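Transcriptional regulator (Pyrococcus horikoshii, PDB 1UDD) is a TenA homologue, an all-helical protein of the TenA/Thi-4/PqqC family, and possibly acts as a transcriptional regulator. Local coordinates at residues R2-D7 against I181-G186; A132-F137 against R177-I182. All coordinates share one frame; numbering follows the deposited sequence.

Interaction 1: R2-D7 against I181-G186; sequences RVMITD and IIDSSG
Ile5 and Asp183 bring the two backbones together, their CA atoms 5.5 Å apart, where the first turn of helix 5-11 meets the last residue of helix 169-183. The Asp183 carboxylate carries the polar part of the contact, reaching across to that first turn with both oxygens. Asp183 OD1 takes the backbone N-H of Thr6 on its syn lone pair, with Thr6 N 2.7 Å away and an N-H...O angle of 165°. OD2 receives the hydroxyl of the same residue, Thr6 OG1 lying 2.5 Å from Asp183 OD2, a very short bond. With chi1 at 59°, this hydroxyl sits between the Thr6 backbone N and carbonyl carbon. Two bonds to one residue fix the rotation of the carboxylate, and the negative charge probably interacts favourably with the helix start.

Met4 crosses the aspartate at about a right angle, its extended chain bringing SD to 3.7 Å from Asp183 OD2. A water completes the polar link, accepting from Ile5 N and donating to Asp183 O. The apolar part is a methyl pair, Ile5 CG2 meeting Ile182 CG2 at 4.0 Å. Ile5 CD1 ends against two oxygens, 3.4 Å from Gly186 O and 3.5 Å from Ser185 OG. Ser185 OG is itself turned back on its own segment, donating to Ile182 O at 2.5 Å in the carbonyl plane. Tyr190 and Leu193 of helix 190-213 also touch Ile5.

Met4 itself holds the N-cap position, and its backbone N donates to Asp7 OD2 three residues on. The arrangement is an acidic side chain at the end of one helix accepting an N-H from the first turn of another, here joining the amino-terminal helix to the end of helix 169-183 in an all-helical TenA-type fold.

Interaction 2: A132-F137 against R177-I182; sequences ALLPCF and RLRKII
Helices 126-146 and 169-183 pack nearly antiparallel in the buried interior of the TenA-type helical bundle: their local axes come within 10.6 Å at a signed crossing angle of -154°, and Leu134 and Leu178 have the nearest CA atoms. The first helix is kinked here, where the backbone N atoms of Pro135 and Cys136 make no bond to the preceding turn.

Leu134 spreads its two methyls over the facing helix. Its CG lies opposite the backbone N (chi1 -165°), an orientation that carries the branch across the gap although the CB leaves the backbone at an angle to it. Leu134 CD2 meets Ile182 CD1 at 3.7 Å, and Leu134 CD1 rests 3.8 Å from Arg179 CG, against the aliphatic root of a side chain that crosses the leucine at about a right angle. Beyond CG the arginine chain bends at chi3, and its guanidinium makes a cation-pi contact with Trp138. Phe197 of helix 190-213 also packs on Leu134.

Three residues after Leu134, Phe137 takes Leu178 over one face of its ring. Leu178 CD1 makes a CH-pi contact 3.7 Å from the centroid of the Phe137 ring and 17° off the normal, displaced toward the ring's attachment point, with Phe137 CG the nearest ring atom to Leu178 CD1 at 3.6 Å.

How the interactions relate
Helix 169-183 is common to both contacts, whose centres lie about 11 Å apart on the same side of the chain's centre. Interaction 1 brings residues 2-7, at the very start of the chain, onto the helix end and the turn after it; interaction 2 sets residues 132-137 of helix 126-146 against the stretch just before. Ile181 and Ile182 belong to both. The two meet directly where Thr6 CB packs on Arg179 CD at 3.7 Å, and Thr6 CG2 lies 4.0 Å from Leu134 CD2. Interaction 1 is partly buried near the bundle's periphery, interaction 2 lies deeper, and together they connect the amino-terminal helix through helix 169-183 to the interior.

Interaction 1: R2-D7 against I181-G186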
loop_
_atom_site.group_PDB
_atom_site.type_symbol
_atom_site.label_atom_id
_atom_site.label_comp_id
_atom_site.label_asym_id
_atom_site.label_seq_id
_atom_site.Cartn_x
_atom_site.Cartn_y
_atom_site.Cartn_z
ATOM N N ARG A 2 15.743 15.507 -28.762
ATOM C CA ARG A 2 14.979 14.592 -27.907
ATOM C C ARG A 2 14.242 13.398 -28.511
ATOM O O ARG A 2 13.318 13.549 -29.303
ATOM C CB ARG A 2 13.977 15.385 -27.051
ATOM C CG ARG A 2 14.626 16.320 -26.041
ATOM C CD ARG A 2 13.889 16.285 -24.712
ATOM N NE ARG A 2 12.504 16.743 -24.815
ATOM C CZ ARG A 2 12.080 17.958 -24.472
ATOM N NH1 ARG A 2 12.931 18.858 -23.994
ATOM N NH2 ARG A 2 10.798 18.275 -24.607
ATOM N N VAL A 3 14.656 12.207 -28.103
ATOM C CA VAL A 3 14.003 10.976 -28.527
ATOM C C VAL A 3 12.986 10.713 -27.410
ATOM O O VAL A 3 12.922 11.483 -26.454
ATOM C CB VAL A 3 15.004 9.818 -28.630
ATOM C CG1 VAL A 3 16.018 10.122 -29.736
ATOM C CG2 VAL A 3 15.712 9.612 -27.287
ATOM N N MET A 4 12.181 9.662 -27.518
ATOM C CA MET A 4 11.184 9.386 -26.479
ATOM C C MET A 4 11.791 8.755 -25.215
ATOM O O MET A 4 12.926 8.275 -25.214
ATOM C CB MET A 4 10.107 8.436 -27.006
ATOM C CG MET A 4 9.248 8.961 -28.133
ATOM S SD MET A 4 8.014 7.689 -28.560
ATOM C CE MET A 4 7.143 8.451 -29.918
ATOM N N ILE A 5 11.012 8.755 -24.140
ATOM C CA ILE A 5 11.440 8.152 -22.883
ATOM C C ILE A 5 11.806 6.671 -23.092
ATOM O O ILE A 5 12.884 6.245 -22.681
ATOM C CB ILE A 5 10.325 8.254 -21.841
ATOM C CG1 ILE A 5 10.044 9.737 -21.549
ATOM C CG2 ILE A 5 10.697 7.475 -20.582
ATOM C CD1 ILE A 5 8.967 9.959 -20.504
ATOM N N THR A 6 10.931 5.889 -23.734
ATOM C CA THR A 6 11.239 4.478 -23.957
ATOM C C THR A 6 12.433 4.286 -24.905
ATOM O O THR A 6 13.095 3.250 -24.864
ATOM C CB THR A 6 10.002 3.668 -24.472
ATOM O OG1 THR A 6 9.509 4.225 -25.704
ATOM C CG2 THR A 6 8.885 3.684 -23.414
ATOM N N ASP A 7 12.701 5.275 -25.762
ATOM C CA ASP A 7 13.861 5.209 -26.653
ATOM C C ASP A 7 15.096 5.233 -25.740
ATOM O O ASP A 7 16.004 4.424 -25.875
ATOM C CB ASP A 7 13.908 6.417 -27.598
ATOM C CG ASP A 7 12.839 6.364 -28.693
ATOM O OD1 ASP A 7 12.429 5.260 -29.107
ATOM O OD2 ASP A 7 12.419 7.437 -29.152
ATOM N N ILE A 181 1.832 4.784 -23.056
ATOM C CA ILE A 181 1.455 5.358 -21.792
ATOM C C ILE A 181 2.682 5.963 -21.113
ATOM O O ILE A 181 2.659 7.117 -20.693
ATOM C CB ILE A 181 0.804 4.312 -20.893
ATOM C CG1 ILE A 181 -0.562 3.933 -21.487
ATOM C CG2 ILE A 181 0.659 4.880 -19.479
ATOM C CD1 ILE A 181 -1.230 2.732 -20.829
ATOM N N ILE A 182 3.759 5.204 -21.024
ATOM C CA ILE A 182 4.962 5.737 -20.398
ATOM C C ILE A 182 5.490 6.955 -21.183
ATOM O O ILE A 182 5.876 7.964 -20.594
ATOM C CB ILE A 182 6.063 4.646 -20.300
ATOM C CG1 ILE A 182 5.636 3.587 -19.281
ATOM C CG2 ILE A 182 7.412 5.274 -19.922
ATOM C CD1 ILE A 182 6.471 2.325 -19.332
ATOM N N ASP A 183 5.463 6.881 -22.511
ATOM C CA ASP A 183 5.986 7.986 -23.316
ATOM C C ASP A 183 5.170 9.267 -23.343
ATOM O O ASP A 183 5.704 10.318 -23.668
ATOM C CB ASP A 183 6.260 7.527 -24.754
ATOM C CG ASP A 183 7.491 6.647 -24.849
ATOM O OD1 ASP A 183 8.498 6.982 -24.187
ATOM O OD2 ASP A 183 7.464 5.634 -25.584
ATOM N N SER A 184 3.891 9.192 -22.995
ATOM C CA SER A 184 3.049 10.391 -23.001
ATOM C C SER A 184 3.125 11.113 -21.661
ATOM O O SER A 184 2.396 12.071 -21.426
ATOM C CB SER A 184 1.591 10.023 -23.303
ATOM O OG SER A 184 1.008 9.293 -22.231
ATOM N N SER A 185 4.016 10.650 -20.790
ATOM C CA SER A 185 4.183 11.247 -19.474
ATOM C C SER A 185 5.189 12.392 -19.495
ATOM O O SER A 185 5.745 12.734 -20.542
ATOM C CB SER A 185 4.661 10.195 -18.472
ATOM O OG SER A 185 5.959 9.753 -18.813
ATOM N N GLY A 186 5.432 12.958 -18.318
ATOM C CA GLY A 186 6.358 14.068 -18.188
ATOM C C GLY A 186 7.786 13.803 -18.634
ATOM O O GLY A 186 8.274 12.674 -18.609
HETATM O O HOH W 1 8.492 10.474 -24.201
#

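Interaction 2: A132-F137 against R177-I182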
loop_
_atom_site.group_PDB
_atom_site.type_symbol
_atom_site.label_atom_id
_atom_site.label_comp_id
_atom_site.label_asym_id
_atom_site.label_seq_id
_atom_site.Cartn_x
_atom_site.Cartn_y
_atom_site.Cartn_z
ATOM N N ALA A 132 8.505 -0.524 -14.305
ATOM C CA ALA A 132 9.119 -1.690 -13.671
ATOM C C ALA A 132 8.658 -2.973 -14.353
ATOM O O ALA A 132 9.265 -4.022 -14.174
ATOM C CB ALA A 132 8.788 -1.737 -12.206
ATOM N N LEU A 133 7.594 -2.877 -15.146
ATOM C CA LEU A 133 7.057 -4.042 -15.849
ATOM C C LEU A 133 7.412 -4.078 -17.336
ATOM O O LEU A 133 7.213 -5.093 -18.006
ATOM C CB LEU A 133 5.537 -4.071 -15.725
ATOM C CG LEU A 133 4.929 -3.948 -14.328
ATOM C CD1 LEU A 133 3.396 -4.096 -14.430
ATOM C CD2 LEU A 133 5.520 -5.008 -13.404
ATOM N N LEU A 134 7.933 -2.974 -17.854
ATOM C CA LEU A 134 8.266 -2.880 -19.270
ATOM C C LEU A 134 9.376 -3.848 -19.694
ATOM O O LEU A 134 9.270 -4.510 -20.733
ATOM C CB LEU A 134 8.630 -1.432 -19.611
ATOM C CG LEU A 134 8.673 -1.072 -21.097
ATOM C CD1 LEU A 134 7.325 -1.405 -21.770
ATOM C CD2 LEU A 134 8.986 0.393 -21.221
ATOM N N PRO A 135 10.460 -3.952 -18.905
ATOM C CA PRO A 135 11.484 -4.901 -19.354
ATOM C C PRO A 135 10.822 -6.262 -19.571
ATOM O O PRO A 135 11.114 -6.956 -20.541
ATOM C CB PRO A 135 12.480 -4.905 -18.205
ATOM C CG PRO A 135 12.374 -3.463 -17.675
ATOM C CD PRO A 135 10.887 -3.220 -17.695
ATOM N N CYS A 136 9.911 -6.633 -18.675
ATOM C CA CYS A 136 9.202 -7.912 -18.810
ATOM C C CYS A 136 8.491 -8.031 -20.152
ATOM O O CYS A 136 8.878 -8.830 -21.005
ATOM C CB CYS A 136 8.168 -8.086 -17.698
ATOM S SG CYS A 136 6.891 -9.321 -18.103
ATOM N N PHE A 137 7.449 -7.229 -20.335
ATOM C CA PHE A 137 6.665 -7.260 -21.570
ATOM C C PHE A 137 7.496 -7.011 -22.841
ATOM O O PHE A 137 7.407 -7.764 -23.808
ATOM C CB PHE A 137 5.531 -6.222 -21.517
ATOM C CG PHE A 137 4.407 -6.569 -20.568
ATOM C CD1 PHE A 137 4.508 -6.294 -19.210
ATOM C CD2 PHE A 137 3.229 -7.144 -21.044
ATOM C CE1 PHE A 137 3.446 -6.585 -18.336
ATOM C CE2 PHE A 137 2.165 -7.437 -20.181
ATOM C CZ PHE A 137 2.274 -7.157 -18.827
ATOM N N ARG A 177 1.256 -0.233 -26.608
ATOM C CA ARG A 177 0.411 0.567 -25.731
ATOM C C ARG A 177 1.073 0.880 -24.386
ATOM O O ARG A 177 0.921 1.986 -23.856
ATOM C CB ARG A 177 -0.922 -0.138 -25.460
ATOM C CG ARG A 177 -2.037 0.272 -26.418
ATOM C CD ARG A 177 -2.664 -0.947 -27.065
ATOM N NE ARG A 177 -3.132 -1.897 -26.060
ATOM C CZ ARG A 177 -3.315 -3.192 -26.298
ATOM N NH1 ARG A 177 -3.069 -3.685 -27.508
ATOM N NH2 ARG A 177 -3.735 -3.991 -25.325
ATOM N N LEU A 178 1.780 -0.086 -23.812
ATOM C CA LEU A 178 2.434 0.168 -22.533
ATOM C C LEU A 178 3.482 1.265 -22.720
ATOM O O LEU A 178 3.617 2.152 -21.875
ATOM C CB LEU A 178 3.077 -1.107 -21.979
ATOM C CG LEU A 178 2.069 -2.170 -21.490
ATOM C CD1 LEU A 178 2.796 -3.386 -20.952
ATOM C CD2 LEU A 178 1.180 -1.587 -20.405
ATOM N N ARG A 179 4.199 1.222 -23.838
ATOM C CA ARG A 179 5.213 2.232 -24.114
ATOM C C ARG A 179 4.594 3.600 -24.385
ATOM O O ARG A 179 5.174 4.628 -24.027
ATOM C CB ARG A 179 6.102 1.805 -25.289
ATOM C CG ARG A 179 7.059 0.670 -24.924
ATOM C CD ARG A 179 8.324 0.621 -25.779
ATOM N NE ARG A 179 8.183 -0.244 -26.951
ATOM C CZ ARG A 179 7.406 0.046 -27.980
ATOM N NH1 ARG A 179 6.726 1.179 -27.961
ATOM N NH2 ARG A 179 7.278 -0.797 -28.997
ATOM N N LYS A 180 3.409 3.614 -24.996
ATOM C CA LYS A 180 2.740 4.869 -25.296
ATOM C C LYS A 180 2.342 5.560 -24.003
ATOM O O LYS A 180 2.489 6.772 -23.858
ATOM C CB LYS A 180 1.502 4.636 -26.161
ATOM C CG LYS A 180 0.656 5.892 -26.341
ATOM C CD LYS A 180 -0.518 5.630 -27.283
ATOM C CE LYS A 180 -1.311 6.900 -27.574
ATOM N NZ LYS A 180 -2.310 6.671 -28.658
ATOM N N ILE A 181 1.832 4.784 -23.056
ATOM C CA ILE A 181 1.455 5.358 -21.792
ATOM C C ILE A 181 2.682 5.963 -21.113
ATOM O O ILE A 181 2.659 7.117 -20.693
ATOM C CB ILE A 181 0.804 4.312 -20.893
ATOM C CG1 ILE A 181 -0.562 3.933 -21.487
ATOM C CG2 ILE A 181 0.659 4.880 -19.479
ATOM C CD1 ILE A 181 -1.230 2.732 -20.829
ATOM N N ILE A 182 3.759 5.204 -21.024
ATOM C CA ILE A 182 4.962 5.737 -20.398
ATOM C C ILE A 182 5.490 6.955 -21.183
ATOM O O ILE A 182 5.876 7.964 -20.594
ATOM C CB ILE A 182 6.063 4.646 -20.300
ATOM C CG1 ILE A 182 5.636 3.587 -19.281
ATOM C CG2 ILE A 182 7.412 5.274 -19.922
ATOM C CD1 ILE A 182 6.471 2.325 -19.332
#